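Glyco_hydro_cc domain-containing protein (Blastomyces gilchristii, PDB 6UB0) hydrolyses beta-1,3-glucan as a curdlan-specific exo-beta-1,3-glucanase of glycoside hydrolase family 128, binding laminaribiose at its -2 and -1 subsites. Local coordinates at residues A[3-8]-A[192-197]; A[54-59]-A[98-103]; A[204-209]-A[225-230]. One frame throughout, in Å; residues are numbered along the deposited sequence.

Interaction 1: residues A[3-8]-A[192-197]; sequences GKRGLA and EVLPWL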
loop_
_atom_site.group_PDB
_atom_site.type_symbol
_atom_site.label_atom_id
_atom_site.label_comp_id
_atom_site.label_asym_id
_atom_site.label_seq_id
_atom_site.Cartn_x
_atom_site.Cartn_y
_atom_site.Cartn_z
ATOM N N GLY A 3 14.317 0.384 -5.762
ATOM C CA GLY A 3 13.376 1.407 -6.233
ATOM C C GLY A 3 11.939 1.063 -5.877
ATOM O O GLY A 3 11.024 1.818 -6.385
ATOM N N LYS A 4 11.734 0.012 -5.053
ATOM C CA LYS A 4 10.403 -0.486 -4.574
ATOM C C LYS A 4 9.996 0.120 -3.211
ATOM O O LYS A 4 8.768 0.099 -2.916
ATOM C CB LYS A 4 10.326 -2.003 -4.377
ATOM C CG LYS A 4 10.799 -2.894 -5.512
ATOM C CD LYS A 4 10.607 -4.344 -5.133
ATOM C CE LYS A 4 11.098 -5.343 -6.169
ATOM N NZ LYS A 4 10.804 -6.737 -5.721
ATOM N N ARG A 5 10.927 0.625 -2.410
ATOM C CA ARG A 5 10.649 0.998 -1.000
ATOM C C ARG A 5 9.936 2.353 -0.869
ATOM O O ARG A 5 10.487 3.361 -1.419
ATOM C CB ARG A 5 11.994 1.096 -0.288
ATOM C CG ARG A 5 11.845 1.076 1.222
ATOM C CD ARG A 5 13.118 0.689 1.983
ATOM N NE ARG A 5 13.695 -0.592 1.583
ATOM C CZ ARG A 5 14.898 -1.057 1.984
ATOM N NH1 ARG A 5 15.629 -0.341 2.819
ATOM N NH2 ARG A 5 15.375 -2.201 1.531
ATOM N N GLY A 6 8.866 2.408 -0.055
ATOM C CA GLY A 6 7.941 3.539 0.103
ATOM C C GLY A 6 7.969 4.185 1.484
ATOM O O GLY A 6 8.281 3.485 2.478
ATOM N N LEU A 7 7.480 5.423 1.541
ATOM C CA LEU A 7 7.328 6.207 2.795
ATOM C C LEU A 7 5.828 6.431 3.014
ATOM O O LEU A 7 5.260 7.329 2.393
ATOM C CB LEU A 7 8.121 7.502 2.642
ATOM C CG LEU A 7 9.651 7.317 2.608
ATOM C CD1 LEU A 7 10.309 8.655 2.305
ATOM C CD2 LEU A 7 10.176 6.734 3.911
ATOM N N ALA A 8 5.231 5.663 3.939
ATOM C CA ALA A 8 3.816 5.745 4.347
ATOM C C ALA A 8 3.714 6.725 5.547
ATOM O O ALA A 8 4.280 6.457 6.581
ATOM C CB ALA A 8 3.358 4.363 4.708
ATOM N N GLU A 192 15.058 -9.700 7.531
ATOM C CA GLU A 192 14.590 -10.913 6.813
ATOM C C GLU A 192 13.728 -10.508 5.599
ATOM O O GLU A 192 14.005 -10.980 4.461
ATOM C CB GLU A 192 13.841 -11.798 7.824
ATOM C CG GLU A 192 13.161 -13.039 7.256
ATOM C CD GLU A 192 14.050 -14.136 6.706
ATOM O OE1 GLU A 192 15.159 -14.328 7.244
ATOM O OE2 GLU A 192 13.614 -14.813 5.754
ATOM N N VAL A 193 12.749 -9.622 5.793
ATOM C CA VAL A 193 11.706 -9.350 4.751
ATOM C C VAL A 193 12.216 -8.335 3.702
ATOM O O VAL A 193 11.879 -8.485 2.501
ATOM C CB VAL A 193 10.386 -8.945 5.435
ATOM C CG1 VAL A 193 10.054 -9.924 6.558
ATOM C CG2 VAL A 193 10.389 -7.516 5.975
ATOM N N LEU A 194 13.037 -7.345 4.065
ATOM C CA LEU A 194 13.391 -6.297 3.057
ATOM C C LEU A 194 14.129 -6.889 1.845
ATOM O O LEU A 194 13.787 -6.611 0.688
ATOM C CB LEU A 194 14.178 -5.157 3.715
ATOM C CG LEU A 194 13.357 -4.176 4.556
ATOM C CD1 LEU A 194 14.175 -3.000 5.063
ATOM C CD2 LEU A 194 12.143 -3.666 3.773
ATOM N N PRO A 195 15.154 -7.742 2.036
ATOM C CA PRO A 195 15.808 -8.380 0.893
ATOM C C PRO A 195 14.815 -9.242 0.082
ATOM O O PRO A 195 14.789 -9.153 -1.135
ATOM C CB PRO A 195 16.918 -9.233 1.525
ATOM C CG PRO A 195 17.061 -8.749 2.959
ATOM C CD PRO A 195 15.714 -8.158 3.331
ATOM N N TRP A 196 13.972 -9.998 0.774
ATOM C CA TRP A 196 12.981 -10.935 0.180
ATOM C C TRP A 196 11.987 -10.149 -0.690
ATOM O O TRP A 196 11.722 -10.524 -1.893
ATOM C CB TRP A 196 12.281 -11.698 1.318
ATOM C CG TRP A 196 11.369 -12.769 0.819
ATOM C CD1 TRP A 196 11.745 -14.012 0.415
ATOM C CD2 TRP A 196 9.949 -12.679 0.603
ATOM N NE1 TRP A 196 10.658 -14.704 -0.046
ATOM C CE2 TRP A 196 9.541 -13.921 0.072
ATOM C CE3 TRP A 196 8.986 -11.685 0.811
ATOM C CZ2 TRP A 196 8.216 -14.192 -0.250
ATOM C CZ3 TRP A 196 7.683 -11.949 0.472
ATOM C CH2 TRP A 196 7.303 -13.193 -0.042
ATOM N N LEU A 197 11.485 -9.050 -0.124
ATOM C CA LEU A 197 10.561 -8.140 -0.859
ATOM C C LEU A 197 11.325 -7.574 -2.053
ATOM O O LEU A 197 10.743 -7.514 -3.150
ATOM C CB LEU A 197 10.016 -7.065 0.098
ATOM C CG LEU A 197 9.082 -7.595 1.187
ATOM C CD1 LEU A 197 8.959 -6.638 2.364
ATOM C CD2 LEU A 197 7.703 -7.886 0.601
#
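K4 and L197 meet through a single polar contact: NZ of K4 donates a hydrogen bond to O of L197, 2.7 Å away. The donor lies in the carbonyl plane, with a C=O...N angle of 148°. K4 places CG beside its backbone N (chi1 -50°), and beyond CG the chain is extended, which carries the ammonium across to the helix. O of L197 belongs to the closing turns of helix 183-199, where carbonyls begin to lack an amide of the same helix, and a long, flexible lysine suits meeting one there. The same ammonium also bonds to O of V203, so it ties the helix to the beginning of the next strand.

The second contact sets methyl against cation. L194 lays its CD1 methyl over one face of the R5 guanidinium, 3.7 Å from CZ and displaced toward the rim of the group; CB of L194 comes within 3.9 Å of NH2. The two side chains cross at nearly a right angle. R5 runs with CG anti to the backbone N (chi1 -164°) and then bends at chi3, turning its flat end to the leucine. A guanidinium suits this place because its face can accept a methyl while its rim serves acceptors: NE bonds to OH of Y206, NH1 to O of Y227, and NH2 to D198 in a salt bridge and to O of the C-terminal carboxylate of I230. These bonds fix the rotation and tilt of the buried group, and the two carboxylates probably balance its charge.

In this TIM-barrel-clan core, the chain leading into strand 5-8, and R5 at its beginning, thus meet the helix that precedes strand 203-208. Y206 of that strand packs against K4, L194 and L197, while F153 of helix 150-166 touches L197.

Interaction 2: residues A[54-59]-A[98-103]; sequences SWNADA and NPYAAR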
loop_
_atom_site.group_PDB
_atom_site.type_symbol
_atom_site.label_atom_id
_atom_site.label_comp_id
_atom_site.label_asym_id
_atom_site.label_seq_id
_atom_site.Cartn_x
_atom_site.Cartn_y
_atom_site.Cartn_z
ATOM N N SER A 54 -14.645 14.162 -3.759
ATOM C CA SER A 54 -13.508 14.969 -4.287
ATOM C C SER A 54 -12.633 14.163 -5.254
ATOM O O SER A 54 -11.730 14.747 -5.894
ATOM C CB SER A 54 -12.699 15.553 -3.158
ATOM O OG SER A 54 -11.968 14.548 -2.496
ATOM N N TRP A 55 -12.858 12.859 -5.347
ATOM C CA TRP A 55 -11.937 11.929 -6.048
ATOM C C TRP A 55 -11.665 12.396 -7.486
ATOM O O TRP A 55 -10.515 12.362 -7.923
ATOM C CB TRP A 55 -12.501 10.521 -6.042
ATOM C CG TRP A 55 -11.587 9.572 -6.722
ATOM C CD1 TRP A 55 -11.867 8.762 -7.778
ATOM C CD2 TRP A 55 -10.213 9.356 -6.384
ATOM N NE1 TRP A 55 -10.751 8.066 -8.137
ATOM C CE2 TRP A 55 -9.736 8.369 -7.268
ATOM C CE3 TRP A 55 -9.363 9.870 -5.395
ATOM C CZ2 TRP A 55 -8.441 7.873 -7.184
ATOM C CZ3 TRP A 55 -8.069 9.396 -5.331
ATOM C CH2 TRP A 55 -7.616 8.421 -6.214
ATOM N N ASN A 56 -12.690 12.799 -8.231
ATOM C CA ASN A 56 -12.455 13.286 -9.613
ATOM C C ASN A 56 -11.291 14.286 -9.529
ATOM O O ASN A 56 -10.254 14.082 -10.269
ATOM C CB ASN A 56 -13.810 13.736 -10.137
ATOM C CG ASN A 56 -14.781 12.740 -9.549
ATOM O OD1 ASN A 56 -15.241 12.891 -8.396
ATOM N ND2 ASN A 56 -14.853 11.587 -10.195
ATOM N N ALA A 57 -11.564 15.356 -8.752
ATOM C CA ALA A 57 -10.721 16.564 -8.636
ATOM C C ALA A 57 -9.358 16.133 -8.143
ATOM O O ALA A 57 -8.360 16.612 -8.671
ATOM C CB ALA A 57 -11.350 17.551 -7.691
ATOM N N ASP A 58 -9.328 15.219 -7.173
ATOM C CA ASP A 58 -8.066 14.802 -6.506
ATOM C C ASP A 58 -7.210 14.020 -7.504
ATOM O O ASP A 58 -6.034 14.372 -7.646
ATOM C CB ASP A 58 -8.360 14.008 -5.236
ATOM C CG ASP A 58 -9.171 14.742 -4.176
ATOM O OD1 ASP A 58 -8.895 15.926 -3.922
ATOM O OD2 ASP A 58 -10.023 14.069 -3.545
ATOM N N ALA A 59 -7.787 13.040 -8.220
ATOM C CA ALA A 59 -7.071 12.279 -9.274
ATOM C C ALA A 59 -6.507 13.275 -10.321
ATOM O O ALA A 59 -5.362 13.093 -10.837
ATOM C CB ALA A 59 -7.986 11.237 -9.886
ATOM N N ASN A 98 -11.506 3.092 -12.706
ATOM C CA ASN A 98 -11.354 2.665 -14.134
ATOM C C ASN A 98 -11.165 3.844 -15.090
ATOM O O ASN A 98 -10.525 3.683 -16.114
ATOM C CB ASN A 98 -12.568 1.894 -14.667
ATOM C CG ASN A 98 -12.450 0.399 -14.473
ATOM O OD1 ASN A 98 -11.725 -0.051 -13.598
ATOM N ND2 ASN A 98 -13.167 -0.386 -15.263
ATOM N N PRO A 99 -11.881 4.972 -14.893
ATOM C CA PRO A 99 -11.731 6.176 -15.714
ATOM C C PRO A 99 -10.328 6.756 -15.903
ATOM O O PRO A 99 -10.139 7.403 -16.858
ATOM C CB PRO A 99 -12.516 7.263 -14.960
ATOM C CG PRO A 99 -13.203 6.553 -13.786
ATOM C CD PRO A 99 -13.087 5.068 -14.053
ATOM N N TYR A 100 -9.432 6.565 -14.940
ATOM C CA TYR A 100 -8.034 7.064 -14.971
ATOM C C TYR A 100 -7.074 5.997 -15.490
ATOM O O TYR A 100 -5.877 6.187 -15.383
ATOM C CB TYR A 100 -7.647 7.547 -13.575
ATOM C CG TYR A 100 -8.601 8.599 -13.102
ATOM C CD1 TYR A 100 -8.462 9.894 -13.539
ATOM C CD2 TYR A 100 -9.700 8.271 -12.314
ATOM C CE1 TYR A 100 -9.345 10.875 -13.152
ATOM C CE2 TYR A 100 -10.630 9.233 -11.968
ATOM C CZ TYR A 100 -10.447 10.533 -12.401
ATOM O OH TYR A 100 -11.310 11.520 -12.060
ATOM N N ALA A 101 -7.591 4.902 -16.024
ATOM C CA ALA A 101 -6.783 3.751 -16.487
ATOM C C ALA A 101 -5.768 4.190 -17.545
ATOM O O ALA A 101 -4.663 3.631 -17.550
ATOM C CB ALA A 101 -7.675 2.677 -17.039
ATOM N N ALA A 102 -6.139 5.134 -18.405
ATOM C CA ALA A 102 -5.303 5.558 -19.552
ATOM C C ALA A 102 -4.123 6.400 -19.036
ATOM O O ALA A 102 -3.044 6.345 -19.637
ATOM C CB ALA A 102 -6.152 6.279 -20.580
ATOM N N ARG A 103 -4.293 7.071 -17.894
ATOM C CA ARG A 103 -3.337 8.090 -17.398
ATOM C C ARG A 103 -2.589 7.612 -16.145
ATOM O O ARG A 103 -1.623 8.236 -15.749
ATOM C CB ARG A 103 -4.095 9.411 -17.253
ATOM C CG ARG A 103 -4.332 10.065 -18.610
ATOM C CD ARG A 103 -5.350 11.205 -18.689
ATOM N NE ARG A 103 -6.576 11.069 -17.897
ATOM C CZ ARG A 103 -7.053 12.000 -17.074
ATOM N NH1 ARG A 103 -6.390 13.134 -16.898
ATOM N NH2 ARG A 103 -8.155 11.753 -16.367
#
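The ring of Y100 receives A59 over one face: CB of the alanine stands 3.6 Å from the ring centroid and 16° off the normal, a CH-pi contact lying nearest CE1 and CZ. The same methyl also comes over one face of the W55 indole, near its rim. W55 and Y100 approach obliquely, their planes 77° apart, with NE1 of the tryptophan 4.0 Å from CE2 of the tyrosine; the two side chains run past each other in opposite directions. At the far end of the ring, OH of Y100 reaches the helix backbone, 3.2 Å from CA of N56. The N56 side chain crosses the tyrosine at about a right angle.

Here a helix is packed against the connection from the next helix to its strand: helix 52-64 presents W55 and N56 and, one turn on, A59 to the short 3-10 turn that follows helix 86-96 and leads to strand 105-111 of the TIM-barrel-clan core. Alanine suits position 59, where a single methyl lets the tyrosine ring come close to the helix. With CG beside the backbone N (chi1 -57°), Y100 projects its ring from the turn to the helix.

W55 can fill an apolar place with its large ring and still use its polar edge, and NE1 makes a weak hydrogen bond to O of Y96, just ahead of the turn. E60 and I63 extend the helix surface against Y100, while R103 forms a salt bridge with E60.

Interaction 3: residues A[204-209]-A[225-230]; sequences ERYASF and KAYKTI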
loop_
_atom_site.group_PDB
_atom_site.type_symbol
_atom_site.label_atom_id
_atom_site.label_comp_id
_atom_site.label_asym_id
_atom_site.label_seq_id
_atom_site.Cartn_x
_atom_site.Cartn_y
_atom_site.Cartn_z
ATOM N N GLU A 204 6.026 -5.247 -6.620
ATOM C CA GLU A 204 6.434 -4.034 -7.391
ATOM C C GLU A 204 6.898 -2.947 -6.422
ATOM O O GLU A 204 7.886 -2.272 -6.748
ATOM C CB GLU A 204 5.283 -3.467 -8.250
ATOM C CG GLU A 204 5.613 -2.196 -9.042
ATOM C CD GLU A 204 4.742 -1.834 -10.249
ATOM O OE1 GLU A 204 5.242 -1.882 -11.421
ATOM O OE2 GLU A 204 3.584 -1.460 -10.056
ATOM N N ARG A 205 6.149 -2.732 -5.335
ATOM C CA ARG A 205 6.402 -1.656 -4.336
ATOM C C ARG A 205 5.939 -2.079 -2.947
ATOM O O ARG A 205 5.045 -2.963 -2.846
ATOM C CB ARG A 205 5.738 -0.344 -4.742
ATOM C CG ARG A 205 6.478 0.420 -5.836
ATOM C CD ARG A 205 5.911 1.814 -6.006
ATOM N NE ARG A 205 6.729 2.701 -6.808
ATOM C CZ ARG A 205 6.376 3.915 -7.226
ATOM N NH1 ARG A 205 5.187 4.406 -6.917
ATOM N NH2 ARG A 205 7.237 4.643 -7.930
ATOM N N TYR A 206 6.579 -1.533 -1.896
ATOM C CA TYR A 206 6.140 -1.821 -0.499
ATOM C C TYR A 206 6.425 -0.623 0.413
ATOM O O TYR A 206 7.277 0.211 0.036
ATOM C CB TYR A 206 6.743 -3.129 0.019
ATOM C CG TYR A 206 8.245 -3.093 0.105
ATOM C CD1 TYR A 206 8.881 -2.447 1.149
ATOM C CD2 TYR A 206 9.028 -3.623 -0.914
ATOM C CE1 TYR A 206 10.258 -2.356 1.201
ATOM C CE2 TYR A 206 10.413 -3.562 -0.860
ATOM C CZ TYR A 206 11.021 -2.871 0.171
ATOM O OH TYR A 206 12.376 -2.776 0.206
ATOM N N ALA A 207 5.824 -0.632 1.610
ATOM C CA ALA A 207 5.990 0.387 2.668
ATOM C C ALA A 207 5.818 -0.264 4.033
ATOM O O ALA A 207 4.737 -0.821 4.352
ATOM C CB ALA A 207 5.012 1.503 2.506
ATOM N N SER A 208 6.848 -0.193 4.849
ATOM C CA SER A 208 6.725 -0.568 6.268
ATOM C C SER A 208 5.800 0.415 6.944
ATOM O O SER A 208 5.739 1.602 6.505
ATOM C CB SER A 208 8.045 -0.614 6.975
ATOM O OG SER A 208 8.084 -1.782 7.775
ATOM N N PHE A 209 5.096 -0.070 7.966
ATOM C CA PHE A 209 4.050 0.712 8.649
ATOM C C PHE A 209 4.603 1.268 9.964
ATOM O O PHE A 209 4.787 0.517 10.885
ATOM C CB PHE A 209 2.819 -0.175 8.880
ATOM C CG PHE A 209 1.702 0.501 9.611
ATOM C CD1 PHE A 209 0.742 1.254 8.949
ATOM C CD2 PHE A 209 1.594 0.379 10.999
ATOM C CE1 PHE A 209 -0.303 1.842 9.631
ATOM C CE2 PHE A 209 0.556 0.999 11.674
ATOM C CZ PHE A 209 -0.404 1.708 11.007
ATOM N N LYS A 225 16.274 3.812 11.134
ATOM C CA LYS A 225 17.611 3.621 10.510
ATOM C C LYS A 225 17.673 2.334 9.697
ATOM O O LYS A 225 18.249 2.353 8.606
ATOM C CB LYS A 225 18.702 3.487 11.568
ATOM C CG LYS A 225 19.169 4.778 12.212
ATOM C CD LYS A 225 20.017 4.500 13.449
ATOM C CE LYS A 225 20.748 5.719 13.971
ATOM N NZ LYS A 225 21.981 5.347 14.712
ATOM N N ALA A 226 17.160 1.233 10.234
ATOM C CA ALA A 226 17.150 -0.076 9.550
ATOM C C ALA A 226 16.366 0.038 8.233
ATOM O O ALA A 226 16.804 -0.521 7.189
ATOM C CB ALA A 226 16.537 -1.117 10.446
ATOM N N TYR A 227 15.174 0.641 8.289
ATOM C CA TYR A 227 14.300 0.758 7.107
ATOM C C TYR A 227 15.035 1.606 6.057
ATOM O O TYR A 227 14.920 1.296 4.879
ATOM C CB TYR A 227 12.947 1.359 7.478
ATOM C CG TYR A 227 11.952 1.382 6.346
ATOM C CD1 TYR A 227 11.612 0.220 5.687
ATOM C CD2 TYR A 227 11.224 2.518 6.058
ATOM C CE1 TYR A 227 10.686 0.206 4.660
ATOM C CE2 TYR A 227 10.267 2.519 5.054
ATOM C CZ TYR A 227 9.958 1.350 4.378
ATOM O OH TYR A 227 9.049 1.315 3.349
ATOM N N LYS A 228 15.864 2.554 6.489
ATOM C CA LYS A 228 16.589 3.526 5.607
ATOM C C LYS A 228 17.809 2.906 4.918
ATOM O O LYS A 228 18.164 3.440 3.847
ATOM C CB LYS A 228 17.054 4.728 6.434
ATOM C CG LYS A 228 17.578 5.912 5.635
ATOM C CD LYS A 228 17.725 7.111 6.524
ATOM C CE LYS A 228 17.979 8.399 5.788
ATOM N NZ LYS A 228 18.414 9.425 6.761
ATOM N N THR A 229 18.447 1.880 5.515
ATOM C CA THR A 229 19.815 1.410 5.168
ATOM C C THR A 229 19.821 -0.034 4.660
ATOM O O THR A 229 20.781 -0.380 4.021
ATOM C CB THR A 229 20.769 1.450 6.370
ATOM O OG1 THR A 229 20.289 0.487 7.301
ATOM C CG2 THR A 229 20.882 2.792 7.053
ATOM N N ILE A 230 18.817 -0.863 4.960
ATOM C CA ILE A 230 18.958 -2.316 4.712
ATOM C C ILE A 230 18.835 -2.548 3.204
ATOM O O ILE A 230 18.130 -1.863 2.430
ATOM C CB ILE A 230 17.960 -3.120 5.548
ATOM C CG1 ILE A 230 18.385 -3.125 7.015
ATOM C CG2 ILE A 230 17.804 -4.507 4.968
ATOM C CD1 ILE A 230 17.366 -3.682 7.953
ATOM O OXT ILE A 230 19.493 -3.475 2.736
#
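Y227 swings its ring away from helix 222-229 with CG anti to the backbone N (chi1 -174°), which carries the phenol across to S208 and A207 on the strand. Y206 takes the other course: its first torsion leaves CG beside both the backbone N and the carbonyl carbon, and its ring brings CE1 to 4.3 Å from CE1 of Y227. That atom of Y227 lies at the edge of the Y206 ring, near its plane.

The main polar link runs from backbone to side chain. N of S208 donates to OH of Y227 at 3.1 Å, with an N-H...O angle of 156°. The hydroxyl also bonds to O of G6 on the first strand, so one buried phenol oxygen serves two backbones and is held from two directions. CA of A207 lies 3.3 Å from OH of Y227, while the alanine methyl points away overall.

Strand 203-208 is the last of the parallel strands in this TIM-barrel-clan core, and helix 222-229 packs beside it: the axes of 205-208 and 225-229 run nearly antiparallel, at 162°, and approach to 10.7 Å. The tyrosine bridges this distance, being long enough to reach the strand backbone and aromatic enough to pack along the way.

Over one face of the Y227 ring lies CB of S208, 3.9 Å from the centroid, a CH-pi contact offset toward CE1. A short side chain suits the spot: CB packs over the ring with nothing bulky beyond it, and OG is hydrogen-bonded to another partner. The hydroxyl of Y206 bonds to D198, and F23 meets the Y227 ring from strand 23-27. Immediately beyond S208, F209 belongs to the glycan pocket and touches the bound sugars.

Overall arrangement
Interactions 1 and 3 form one buried neighbourhood, their centres about 4 Å apart, where the first strand, the last parallel strand and the helices at 183-199 and 222-229 converge. R5 and Y227 join them directly, and the chemistry is mixed: buried guanidinium and hydroxyl groups are met by carboxylates as well as by backbone carbonyls and an amide, with small apolar contacts over flat groups. Interaction 2 lies on the other side of the chain's centre, about 27 Å from interaction 1, centre to centre, and is nested within the sequence that interaction 1 encloses. It is more peripheral, though mostly buried, and relies on aromatic and methyl packing without a clear hydrogen bond across its segments.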